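Local coordinates for 3-oxoadipate enol-lactonase (Burkholderia xenovorans, PDB 2XUA), which probably hydrolyses the enol-lactone of 3-oxoadipate, a step in the bacterial breakdown of catechol, at residues A161-R166 / N247-D252; V107-A110 / R116-R119. All blocks are in the same frame, centred on the assembly; numbering follows the deposited sequence.

Contact 1: A161-R166 / N247-D252; sequences ADYMER and NIERAD
Glu249 lies across one face of the Tyr163 ring, its extended side chain running back toward the helix while the tyrosine reaches out past it in the opposite direction. Glu249 CA stands over that face, 4.2 Å from the centroid of the Tyr163 ring and 26° off the normal, a CH-pi contact. Farther along, Glu249 CG is 3.7 Å from Tyr163 CD1, and the carboxylate arrives at the root of the ring, with Glu249 CD 3.5 Å from Tyr163 CB and its plane turned 23° from that of the ring. With CG anti to the backbone N (chi1 -180°), Tyr163 projects from helix 161-166 far enough for its OH to come within 3.3 Å of Ile248 CG2, where the two side chains cross at about a right angle.

Lying between strands 117-123 and 209-214 in the chain, helix 161-166 belongs, as the family topology indicates, to the helical cap of the alpha/beta hydrolase fold, whereas Ile248 and Glu249 follow strand 236-240 of the core, just beyond His244 of a probable Ser-His-Asp triad. Glu249 OE2 is held by Thr160 OG1, immediately before the cap helix, and receives a hydrogen bond of 2.6 Å from a water that also takes a weak one from Arg166 NH1. A second water lies in the plane of the Tyr163 ring at its edge and joins Arg166 NH2 to Glu249 O, 2.8 Å from the latter. Arg166 NH1 in turn forms a long salt bridge with Asp162 OD2 (3.6 Å). Phe159 and Val170 pack on Tyr163, and Val169 of the second subunit reaches Ile248.

Contact 2: V107-A110 / R116-R119; sequences VALA and RIER
Ile117 points its side chain at helix 101-112 and meets Leu109 and Ala110 there through van der Waals contacts alone, with no hydrogen bond between 107-110 and 116-119. Ile117 CD1 is the forward end, 4.2 Å from Leu109 CG and about as far from Leu109 CB, and the two side chains cross at about a right angle. One carbon back, Ile117 CG1 rests against the helix backbone, 4.0 Å from Leu109 O and 4.2 Å from Ala110 N. The isoleucine thus touches a side chain with its terminal methyl and the peptide link between Leu109 and Ala110 with its methylene. With CG1 beside the backbone N and anti to the carbonyl carbon (chi1 -63°), this branch is the one directed at the helix.

A second shell surrounds this buried apolar pair. Thr79 and Val82 of helix 75-88 touch Leu109, as does Phe96 of strand 94-99, while Val207 packs on Ile117. The backbone on both sides of Ile117 is tied to the neighbouring strand, with Arg116 and Glu118 each hydrogen-bonded to Ala94 and Arg119 to Phe96. Charged side chains flanking the isoleucine turn to other partners: Arg116 to Asp87 and the carbonyls of Ile91 and Ala92, Glu118 to Arg93, and Arg119 to Glu264. Ile117 opens the strand between residues with polar partners, its own side chain facing the helix, and the chain turns a corner at Glu118. Strand 94-99, helix 101-112 and strand 117-123 form a beta-alpha-beta unit of the alpha/beta hydrolase fold, and the turn leading into its helix carries the probable nucleophile elbow, with Ser100 at its tip.

In the fold
Both contacts are buried, yet they lie on opposite sides of the chain's centre, with their own centres 29 Å apart, and share no helix or strand. Contact 2 is local, joining a helix to the next strand of the central sheet across only five residues, and rests on van der Waals packing of an isoleucine against a leucine and the helix backbone. Contact 1 brings together segments separated by 80 residues, a probable cap helix and the chain beyond the last strand of the sheet; there an aromatic face is combined with a carboxylate and bridging waters, and the second subunit packs alongside. Contact 2 therefore belongs to the interior of the hydrolase core, whereas contact 1 belongs to the junction between core and cap.

Contact 1: A161-R166 / N247-D252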
ATOM      1  N   ALA B 161      16.380  -2.790 -14.777  1.00 17.57           N
ATOM      2  CA  ALA B 161      16.905  -3.994 -14.110  1.00 18.25           C
ATOM      3  C   ALA B 161      17.663  -3.639 -12.837  1.00 17.45           C
ATOM      4  O   ALA B 161      17.564  -4.335 -11.808  1.00 18.96           O
ATOM      5  CB  ALA B 161      17.852  -4.794 -15.063  1.00 17.07           C
ATOM      6  N   ASP B 162      18.443  -2.583 -12.900  1.00 19.07           N
ATOM      7  CA  ASP B 162      19.298  -2.274 -11.771  1.00 20.30           C
ATOM      8  C   ASP B 162      18.440  -1.812 -10.582  1.00 20.78           C
ATOM      9  O   ASP B 162      18.710  -2.169  -9.447  1.00 20.13           O
ATOM     10  CB  ASP B 162      20.225  -1.134 -12.145  1.00 22.47           C
ATOM     11  CG  ASP B 162      21.094  -0.656 -10.966  1.00 25.02           C
ATOM     12  OD1 ASP B 162      21.768  -1.486 -10.291  1.00 30.76           O
ATOM     13  OD2 ASP B 162      21.103   0.563 -10.729  1.00 29.79           O
ATOM     14  N   TYR B 163      17.445  -0.969 -10.838  1.00 18.77           N
ATOM     15  CA  TYR B 163      16.593  -0.500  -9.728  1.00 17.67           C
ATOM     16  C   TYR B 163      15.914  -1.694  -9.125  1.00 18.45           C
ATOM     17  O   TYR B 163      15.753  -1.762  -7.908  1.00 17.90           O
ATOM     18  CB  TYR B 163      15.542   0.493 -10.228  1.00 16.20           C
ATOM     19  CG  TYR B 163      14.655   1.002  -9.101  1.00 15.92           C
ATOM     20  CD1 TYR B 163      15.019   2.096  -8.380  1.00 11.13           C
ATOM     21  CD2 TYR B 163      13.475   0.360  -8.773  1.00 13.94           C
ATOM     22  CE1 TYR B 163      14.247   2.543  -7.303  1.00 15.73           C
ATOM     23  CE2 TYR B 163      12.711   0.776  -7.698  1.00 16.29           C
ATOM     24  CZ  TYR B 163      13.111   1.891  -6.983  1.00 18.25           C
ATOM     25  OH  TYR B 163      12.381   2.343  -5.934  1.00 17.29           O
HETATM   26  N   MSE B 164      15.447  -2.618  -9.978  1.00 17.97           N
HETATM   27  CA  MSE B 164      14.720  -3.742  -9.452  1.00 21.35           C
HETATM   28  C   MSE B 164      15.610  -4.599  -8.566  1.00 20.73           C
HETATM   29  O   MSE B 164      15.217  -5.007  -7.467  1.00 20.43           O
HETATM   30  CB  MSE B 164      14.146  -4.568 -10.593  1.00 22.17           C
HETATM   31  CG  MSE B 164      13.000  -3.871 -11.225  1.00 27.34           C
HETATM   32 SE   MSE B 164      12.046  -5.107 -12.384  1.00 46.78          SE
HETATM   33  CE  MSE B 164      13.535  -5.636 -13.525  1.00 36.68           C
ATOM     34  N   GLU B 165      16.829  -4.817  -9.035  1.00 22.42           N
ATOM     35  CA  GLU B 165      17.822  -5.582  -8.244  1.00 22.97           C
ATOM     36  C   GLU B 165      18.094  -4.876  -6.885  1.00 21.97           C
ATOM     37  O   GLU B 165      18.050  -5.514  -5.864  1.00 22.02           O
ATOM     38  CB  GLU B 165      19.088  -5.900  -9.101  1.00 25.36           C
ATOM     39  CG  GLU B 165      20.402  -5.154  -8.733  1.00 31.91           C
ATOM     40  CD  GLU B 165      21.054  -5.686  -7.436  1.00 40.61           C
ATOM     41  OE1 GLU B 165      21.071  -6.940  -7.215  1.00 44.39           O
ATOM     42  OE2 GLU B 165      21.535  -4.841  -6.633  1.00 41.03           O
ATOM     43  N   ARG B 166      18.288  -3.564  -6.901  1.00 19.41           N
ATOM     44  CA  ARG B 166      18.629  -2.777  -5.713  1.00 20.23           C
ATOM     45  C   ARG B 166      17.447  -2.610  -4.742  1.00 18.80           C
ATOM     46  O   ARG B 166      17.660  -2.411  -3.527  1.00 17.02           O
ATOM     47  CB  ARG B 166      19.138  -1.371  -6.122  1.00 20.69           C
ATOM     48  CG  ARG B 166      20.591  -1.245  -6.700  1.00 25.40           C
ATOM     49  CD  ARG B 166      20.710   0.173  -7.465  1.00 27.17           C
ATOM     50  NE  ARG B 166      19.905   1.121  -6.732  1.00 33.39           N
ATOM     51  CZ  ARG B 166      19.133   2.094  -7.201  1.00 32.64           C
ATOM     52  NH1 ARG B 166      19.022   2.381  -8.497  1.00 29.30           N
ATOM     53  NH2 ARG B 166      18.468   2.803  -6.302  1.00 29.93           N
ATOM     54  N   ASN B 247       8.339   8.300 -11.121  1.00 13.43           N
ATOM     55  CA  ASN B 247       8.150   8.998  -9.818  1.00 13.30           C
ATOM     56  C   ASN B 247       8.630   8.131  -8.632  1.00 12.09           C
ATOM     57  O   ASN B 247       8.801   8.627  -7.504  1.00 13.97           O
ATOM     58  CB  ASN B 247       6.665   9.324  -9.608  1.00 12.90           C
ATOM     59  CG  ASN B 247       5.867   8.097  -9.313  1.00 14.78           C
ATOM     60  OD1 ASN B 247       5.811   7.191 -10.150  1.00 15.02           O
ATOM     61  ND2 ASN B 247       5.284   8.014  -8.092  1.00  8.93           N
ATOM     62  N   ILE B 248       8.775   6.835  -8.864  1.00 12.60           N
ATOM     63  CA  ILE B 248       9.433   5.937  -7.921  1.00 13.73           C
ATOM     64  C   ILE B 248      10.923   5.771  -8.134  1.00 14.51           C
ATOM     65  O   ILE B 248      11.720   6.035  -7.234  1.00 15.15           O
ATOM     66  CB  ILE B 248       8.741   4.593  -7.875  1.00 13.66           C
ATOM     67  CG1 ILE B 248       7.420   4.804  -7.165  1.00 15.41           C
ATOM     68  CG2 ILE B 248       9.546   3.579  -6.987  1.00 13.06           C
ATOM     69  CD1 ILE B 248       6.552   3.587  -7.184  1.00 13.71           C
ATOM     70  N   GLU B 249      11.311   5.333  -9.328  1.00 15.43           N
ATOM     71  CA  GLU B 249      12.724   5.156  -9.610  1.00 15.92           C
ATOM     72  C   GLU B 249      13.567   6.442  -9.453  1.00 15.35           C
ATOM     73  O   GLU B 249      14.683   6.378  -8.984  1.00 14.59           O
ATOM     74  CB  GLU B 249      12.926   4.449 -10.986  1.00 15.92           C
ATOM     75  CG  GLU B 249      14.434   4.251 -11.295  1.00 14.33           C
ATOM     76  CD  GLU B 249      14.656   3.120 -12.327  1.00 20.76           C
ATOM     77  OE1 GLU B 249      13.634   2.457 -12.709  1.00 15.08           O
ATOM     78  OE2 GLU B 249      15.835   2.917 -12.733  1.00 17.68           O
ATOM     79  N   ARG B 250      13.071   7.606  -9.875  1.00 15.60           N
ATOM     80  CA  ARG B 250      13.788   8.828  -9.679  1.00 15.22           C
ATOM     81  C   ARG B 250      12.881   9.741  -8.907  1.00 16.02           C
ATOM     82  O   ARG B 250      12.596  10.877  -9.356  1.00 15.27           O
ATOM     83  CB  ARG B 250      13.998   9.555 -10.997  1.00 15.76           C
ATOM     84  CG  ARG B 250      14.986   9.022 -11.948  1.00 22.21           C
ATOM     85  CD  ARG B 250      16.095   8.372 -11.342  1.00 30.46           C
ATOM     86  NE  ARG B 250      17.253   9.202 -11.409  1.00 33.26           N
ATOM     87  CZ  ARG B 250      18.487   8.760 -11.644  1.00 35.91           C
ATOM     88  NH1 ARG B 250      18.742   7.474 -11.833  1.00 35.94           N
ATOM     89  NH2 ARG B 250      19.486   9.641 -11.678  1.00 37.60           N
ATOM     90  N   ALA B 251      12.439   9.285  -7.742  1.00 15.34           N
ATOM     91  CA  ALA B 251      11.490  10.051  -6.894  1.00 15.00           C
ATOM     92  C   ALA B 251      11.914  11.466  -6.621  1.00 15.87           C
ATOM     93  O   ALA B 251      11.170  12.408  -6.838  1.00 13.99           O
ATOM     94  CB  ALA B 251      11.243   9.296  -5.599  1.00 14.08           C
ATOM     95  N   ASP B 252      13.152  11.639  -6.147  1.00 16.34           N
ATOM     96  CA  ASP B 252      13.562  12.960  -5.762  1.00 18.28           C
ATOM     97  C   ASP B 252      13.542  13.982  -6.891  1.00 18.16           C
ATOM     98  O   ASP B 252      13.036  15.100  -6.691  1.00 17.28           O
ATOM     99  CB  ASP B 252      14.900  12.922  -4.998  1.00 19.83           C
ATOM    100  CG  ASP B 252      15.172  14.254  -4.298  1.00 22.59           C
ATOM    101  OD1 ASP B 252      15.748  15.128  -4.960  1.00 22.09           O
ATOM    102  OD2 ASP B 252      14.734  14.449  -3.144  1.00 27.86           O
TER
HETATM  103  O   HOH W   1      17.790   3.517 -11.052  1.00 29.38           O
HETATM  104  O   HOH W   2      16.511   5.274  -7.161  1.00 32.09           O

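Contact 2: V107-A110 / R116-R119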
ATOM      1  N   VAL B 107      -4.465  14.574 -20.249  1.00 19.31           N
ATOM      2  CA  VAL B 107      -4.637  15.183 -21.584  1.00 19.90           C
ATOM      3  C   VAL B 107      -6.115  15.404 -21.859  1.00 20.35           C
ATOM      4  O   VAL B 107      -6.468  16.494 -22.271  1.00 23.58           O
ATOM      5  CB  VAL B 107      -3.984  14.323 -22.729  1.00 19.54           C
ATOM      6  CG1 VAL B 107      -4.384  14.845 -24.113  1.00 19.98           C
ATOM      7  CG2 VAL B 107      -2.477  14.258 -22.524  1.00 16.23           C
ATOM      8  N   ALA B 108      -6.979  14.410 -21.640  1.00 21.12           N
ATOM      9  CA  ALA B 108      -8.426  14.591 -21.834  1.00 21.44           C
ATOM     10  C   ALA B 108      -9.006  15.734 -20.978  1.00 23.78           C
ATOM     11  O   ALA B 108      -9.867  16.536 -21.444  1.00 22.71           O
ATOM     12  CB  ALA B 108      -9.164  13.359 -21.563  1.00 20.04           C
ATOM     13  N   LEU B 109      -8.571  15.784 -19.722  1.00 22.51           N
ATOM     14  CA  LEU B 109      -9.073  16.747 -18.772  1.00 22.70           C
ATOM     15  C   LEU B 109      -8.631  18.124 -19.210  1.00 23.74           C
ATOM     16  O   LEU B 109      -9.476  19.023 -19.305  1.00 24.76           O
ATOM     17  CB  LEU B 109      -8.532  16.418 -17.385  1.00 21.14           C
ATOM     18  CG  LEU B 109      -9.339  15.906 -16.208  1.00 25.11           C
ATOM     19  CD1 LEU B 109     -10.841  15.709 -16.311  1.00 23.34           C
ATOM     20  CD2 LEU B 109      -8.610  14.743 -15.473  1.00 19.76           C
ATOM     21  N   ALA B 110      -7.346  18.307 -19.519  1.00 23.88           N
ATOM     22  CA  ALA B 110      -6.867  19.608 -19.935  1.00 26.41           C
ATOM     23  C   ALA B 110      -7.462  20.109 -21.264  1.00 27.87           C
ATOM     24  O   ALA B 110      -7.527  21.318 -21.445  1.00 28.53           O
ATOM     25  CB  ALA B 110      -5.342  19.672 -20.001  1.00 26.27           C
ATOM     26  N   ARG B 116     -11.717  23.539 -15.365  1.00 25.82           N
ATOM     27  CA  ARG B 116     -11.442  22.688 -14.195  1.00 23.47           C
ATOM     28  C   ARG B 116      -9.940  22.500 -13.846  1.00 24.04           C
ATOM     29  O   ARG B 116      -9.616  21.976 -12.747  1.00 22.94           O
ATOM     30  CB  ARG B 116     -12.141  21.337 -14.357  1.00 23.77           C
ATOM     31  CG  ARG B 116     -13.667  21.369 -14.529  1.00 19.89           C
ATOM     32  CD  ARG B 116     -14.369  22.219 -13.392  1.00 21.96           C
ATOM     33  NE  ARG B 116     -14.365  21.626 -12.043  1.00 20.42           N
ATOM     34  CZ  ARG B 116     -15.127  20.628 -11.615  1.00 21.35           C
ATOM     35  NH1 ARG B 116     -15.055  20.244 -10.337  1.00 19.97           N
ATOM     36  NH2 ARG B 116     -16.003  19.986 -12.427  1.00 20.49           N
ATOM     37  N   ILE B 117      -9.026  22.901 -14.744  1.00 24.43           N
ATOM     38  CA  ILE B 117      -7.588  22.550 -14.629  1.00 24.49           C
ATOM     39  C   ILE B 117      -6.681  23.766 -14.499  1.00 25.29           C
ATOM     40  O   ILE B 117      -6.804  24.718 -15.270  1.00 27.91           O
ATOM     41  CB  ILE B 117      -7.118  21.623 -15.851  1.00 24.32           C
ATOM     42  CG1 ILE B 117      -7.842  20.291 -15.887  1.00 24.47           C
ATOM     43  CG2 ILE B 117      -5.613  21.405 -15.839  1.00 25.08           C
ATOM     44  CD1 ILE B 117      -7.828  19.417 -14.590  1.00 21.01           C
ATOM     45  N   GLU B 118      -5.735  23.786 -13.564  1.00 25.30           N
ATOM     46  CA  GLU B 118      -4.800  24.910 -13.515  1.00 25.90           C
ATOM     47  C   GLU B 118      -3.582  24.643 -14.378  1.00 26.34           C
ATOM     48  O   GLU B 118      -3.351  25.342 -15.339  1.00 24.34           O
ATOM     49  CB  GLU B 118      -4.438  25.298 -12.076  1.00 26.67           C
ATOM     50  CG  GLU B 118      -3.268  26.229 -11.903  1.00 30.27           C
ATOM     51  CD  GLU B 118      -3.668  27.631 -11.521  1.00 41.53           C
ATOM     52  OE1 GLU B 118      -4.314  27.789 -10.446  1.00 46.42           O
ATOM     53  OE2 GLU B 118      -3.302  28.583 -12.266  1.00 39.64           O
ATOM     54  N   ARG B 119      -2.775  23.658 -13.991  1.00 27.34           N
ATOM     55  CA  ARG B 119      -1.520  23.294 -14.669  1.00 26.54           C
ATOM     56  C   ARG B 119      -1.504  21.757 -14.715  1.00 26.08           C
ATOM     57  O   ARG B 119      -2.156  21.049 -13.866  1.00 23.66           O
ATOM     58  CB  ARG B 119      -0.259  23.869 -13.984  1.00 28.78           C
ATOM     59  CG  ARG B 119      -0.084  25.373 -14.024  1.00 28.69           C
ATOM     60  CD  ARG B 119       1.359  25.830 -13.742  1.00 33.84           C
ATOM     61  NE  ARG B 119       1.555  27.196 -14.264  1.00 39.65           N
ATOM     62  CZ  ARG B 119       2.699  27.723 -14.744  1.00 43.74           C
ATOM     63  NH1 ARG B 119       3.843  27.031 -14.745  1.00 42.29           N
ATOM     64  NH2 ARG B 119       2.697  28.982 -15.217  1.00 43.58           N
TER